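Local coordinates for flagellar protein FliL (Vibrio alginolyticus, PDB 6AHP) that assists the function of the bacterial flagellar motor as a stomatin-like protein with a periplasmic core, at residues E84-K87 with A88-A92. Residues are numbered along the deposited sequence; the frame is centred on the assembly and turned at random.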
ATOM      1  N   GLU A  84      -4.632  -6.780 -11.397  1.00 21.93           N
ATOM      2  CA  GLU A  84      -3.361  -6.879 -12.066  1.00 24.08           C
ATOM      3  C   GLU A  84      -2.213  -6.300 -11.236  1.00 24.60           C
ATOM      4  O   GLU A  84      -1.190  -6.877 -11.161  1.00 21.68           O
ATOM      5  CB  GLU A  84      -3.394  -6.317 -13.476  1.00 28.06           C
ATOM      6  CG  GLU A  84      -4.014  -7.223 -14.548  1.00 32.69           C
ATOM      7  CD  GLU A  84      -3.605  -8.705 -14.507  1.00 38.97           C
ATOM      8  OE1 GLU A  84      -2.438  -9.069 -14.472  1.00 36.09           O
ATOM      9  OE2 GLU A  84      -4.487  -9.540 -14.540  1.00 46.26           O
ATOM     10  N   ASP A  85      -2.437  -5.202 -10.558  1.00 20.27           N
ATOM     11  CA  ASP A  85      -1.358  -4.625  -9.743  1.00 21.10           C
ATOM     12  C   ASP A  85      -0.969  -5.564  -8.606  1.00 18.19           C
ATOM     13  O   ASP A  85       0.220  -5.719  -8.314  1.00 21.87           O
ATOM     14  CB  ASP A  85      -1.753  -3.256  -9.186  1.00 18.55           C
ATOM     15  CG  ASP A  85      -1.742  -2.142 -10.264  1.00 30.89           C
ATOM     16  OD1 ASP A  85      -1.129  -2.329 -11.333  1.00 31.32           O
ATOM     17  OD2 ASP A  85      -2.369  -1.068 -10.040  1.00 32.57           O
ATOM     18  N   ILE A  86      -1.960  -6.223  -7.969  1.00 16.93           N
ATOM     19  CA  ILE A  86      -1.655  -7.191  -6.903  1.00 19.38           C
ATOM     20  C   ILE A  86      -0.861  -8.366  -7.461  1.00 19.91           C
ATOM     21  O   ILE A  86       0.128  -8.818  -6.872  1.00 23.39           O
ATOM     22  CB  ILE A  86      -2.948  -7.691  -6.222  1.00 22.18           C
ATOM     23  CG1 ILE A  86      -3.591  -6.601  -5.376  1.00 21.46           C
ATOM     24  CG2 ILE A  86      -2.664  -8.956  -5.350  1.00 19.07           C
ATOM     25  CD1 ILE A  86      -5.089  -6.847  -5.088  1.00 19.36           C
ATOM     26  N   LYS A  87      -1.308  -8.908  -8.586  1.00 19.62           N
ATOM     27  CA  LYS A  87      -0.611 -10.051  -9.149  1.00 24.89           C
ATOM     28  C   LYS A  87       0.828  -9.679  -9.497  1.00 25.55           C
ATOM     29  O   LYS A  87       1.763 -10.434  -9.192  1.00 24.59           O
ATOM     30  CB  LYS A  87      -1.367 -10.558 -10.370  1.00 21.46           C
ATOM     31  CG  LYS A  87      -2.625 -11.344 -10.048  1.00 23.39           C
ATOM     32  CD  LYS A  87      -3.386 -11.708 -11.345  1.00 27.31           C
ATOM     33  CE  LYS A  87      -4.788 -12.189 -11.007  1.00 26.95           C
ATOM     34  NZ  LYS A  87      -5.570 -12.466 -12.250  1.00 31.86           N
ATOM     35  N   ALA A  88       1.026  -8.473 -10.052  1.00 22.10           N
ATOM     36  CA  ALA A  88       2.371  -8.019 -10.404  1.00 24.63           C
ATOM     37  C   ALA A  88       3.242  -7.843  -9.160  1.00 25.08           C
ATOM     38  O   ALA A  88       4.394  -8.288  -9.145  1.00 24.08           O
ATOM     39  CB  ALA A  88       2.280  -6.720 -11.224  1.00 26.59           C
ATOM     40  N   ALA A  89       2.688  -7.252  -8.084  1.00 21.78           N
ATOM     41  CA  ALA A  89       3.411  -7.154  -6.807  1.00 23.90           C
ATOM     42  C   ALA A  89       3.793  -8.523  -6.242  1.00 27.68           C
ATOM     43  O   ALA A  89       4.905  -8.712  -5.727  1.00 26.50           O
ATOM     44  CB  ALA A  89       2.580  -6.400  -5.765  1.00 25.58           C
ATOM     45  N   LEU A  90       2.879  -9.473  -6.270  1.00 25.09           N
ATOM     46  CA  LEU A  90       3.216 -10.770  -5.687  1.00 25.41           C
ATOM     47  C   LEU A  90       4.139 -11.570  -6.605  1.00 28.70           C
ATOM     48  O   LEU A  90       4.998 -12.316  -6.116  1.00 28.49           O
ATOM     49  CB  LEU A  90       1.935 -11.550  -5.382  1.00 24.75           C
ATOM     50  CG  LEU A  90       1.077 -10.872  -4.297  1.00 28.14           C
ATOM     51  CD1 LEU A  90      -0.288 -11.464  -4.269  1.00 24.89           C
ATOM     52  CD2 LEU A  90       1.723 -11.043  -2.943  1.00 30.31           C
ATOM     53  N   ASN A  91       3.951 -11.454  -7.927  1.00 27.29           N
ATOM     54  CA  ASN A  91       4.901 -12.050  -8.872  1.00 34.76           C
ATOM     55  C   ASN A  91       6.308 -11.530  -8.619  1.00 37.13           C
ATOM     56  O   ASN A  91       7.269 -12.306  -8.576  1.00 35.62           O
ATOM     57  CB  ASN A  91       4.484 -11.766 -10.317  1.00 32.44           C
ATOM     58  CG  ASN A  91       3.502 -12.818 -10.870  1.00 38.01           C
ATOM     59  OD1 ASN A  91       3.489 -13.959 -10.412  1.00 42.35           O
ATOM     60  ND2 ASN A  91       2.697 -12.436 -11.854  1.00 36.77           N
ATOM     61  N   ALA A  92       6.439 -10.224  -8.388  1.00 29.49           N
ATOM     62  CA  ALA A  92       7.749  -9.673  -8.092  1.00 40.50           C
ATOM     63  C   ALA A  92       8.263 -10.162  -6.750  1.00 41.11           C
ATOM     64  O   ALA A  92       9.476 -10.331  -6.573  1.00 39.94           O
ATOM     65  CB  ALA A  92       7.699  -8.147  -8.122  1.00 38.30           C
TER
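Ile86 and Leu90, one helical turn apart on helix 72-94, lie side by side and point the same way, and they meet through methyl groups: CG2 of Ile86 rests 3.6 Å from CD1 of Leu90. In Ile86 this branch stands anti to the backbone N (CG1 takes the position beside it, chi1 -71°), which leaves CG2 beside the carbonyl carbon, leaning toward the Leu90 side chain. The leucine packs back over the preceding turn, its CG 3.4 Å from Ile86 O. Branched apolar residues suit this face because it is buried: Leu57 of helix 50-62 and Ile99 also touch Ile86, while Leu52 and Val98 touch Leu90.

Beneath the side chains runs regular alpha-helical i to i+4 bonding. Ala88 N donates to Glu84 O, Ala89 N to Asp85 O and Leu90 N to Ile86 O, each at 2.9 Å, and Asn91 N reaches Lys87 O at 2.7 Å. The methyls of Ala88 and Ala89 add little bulk where the helix faces outward.

The polar ends of Lys87 and Asp85 find partners in neighbouring parts of the chain, whereas Asn91 lies over Lys87 O, with CB 3.2 Å from it. Lys87, extended beyond CG, is long enough to carry NZ to a hydrogen bond with Glu100 O, and Glu84 OE2 adds a long salt bridge at 3.9 Å from that NZ. The short carboxylate of Asp85 suits the hydroxyl of Thr60, to which OD2 is hydrogen-bonded. The helix thus presents an apolar face to helix 50-62 and the segment leading into strand 101-109, while flanking polar groups tie it to both, a division characteristic of an amphipathic helix.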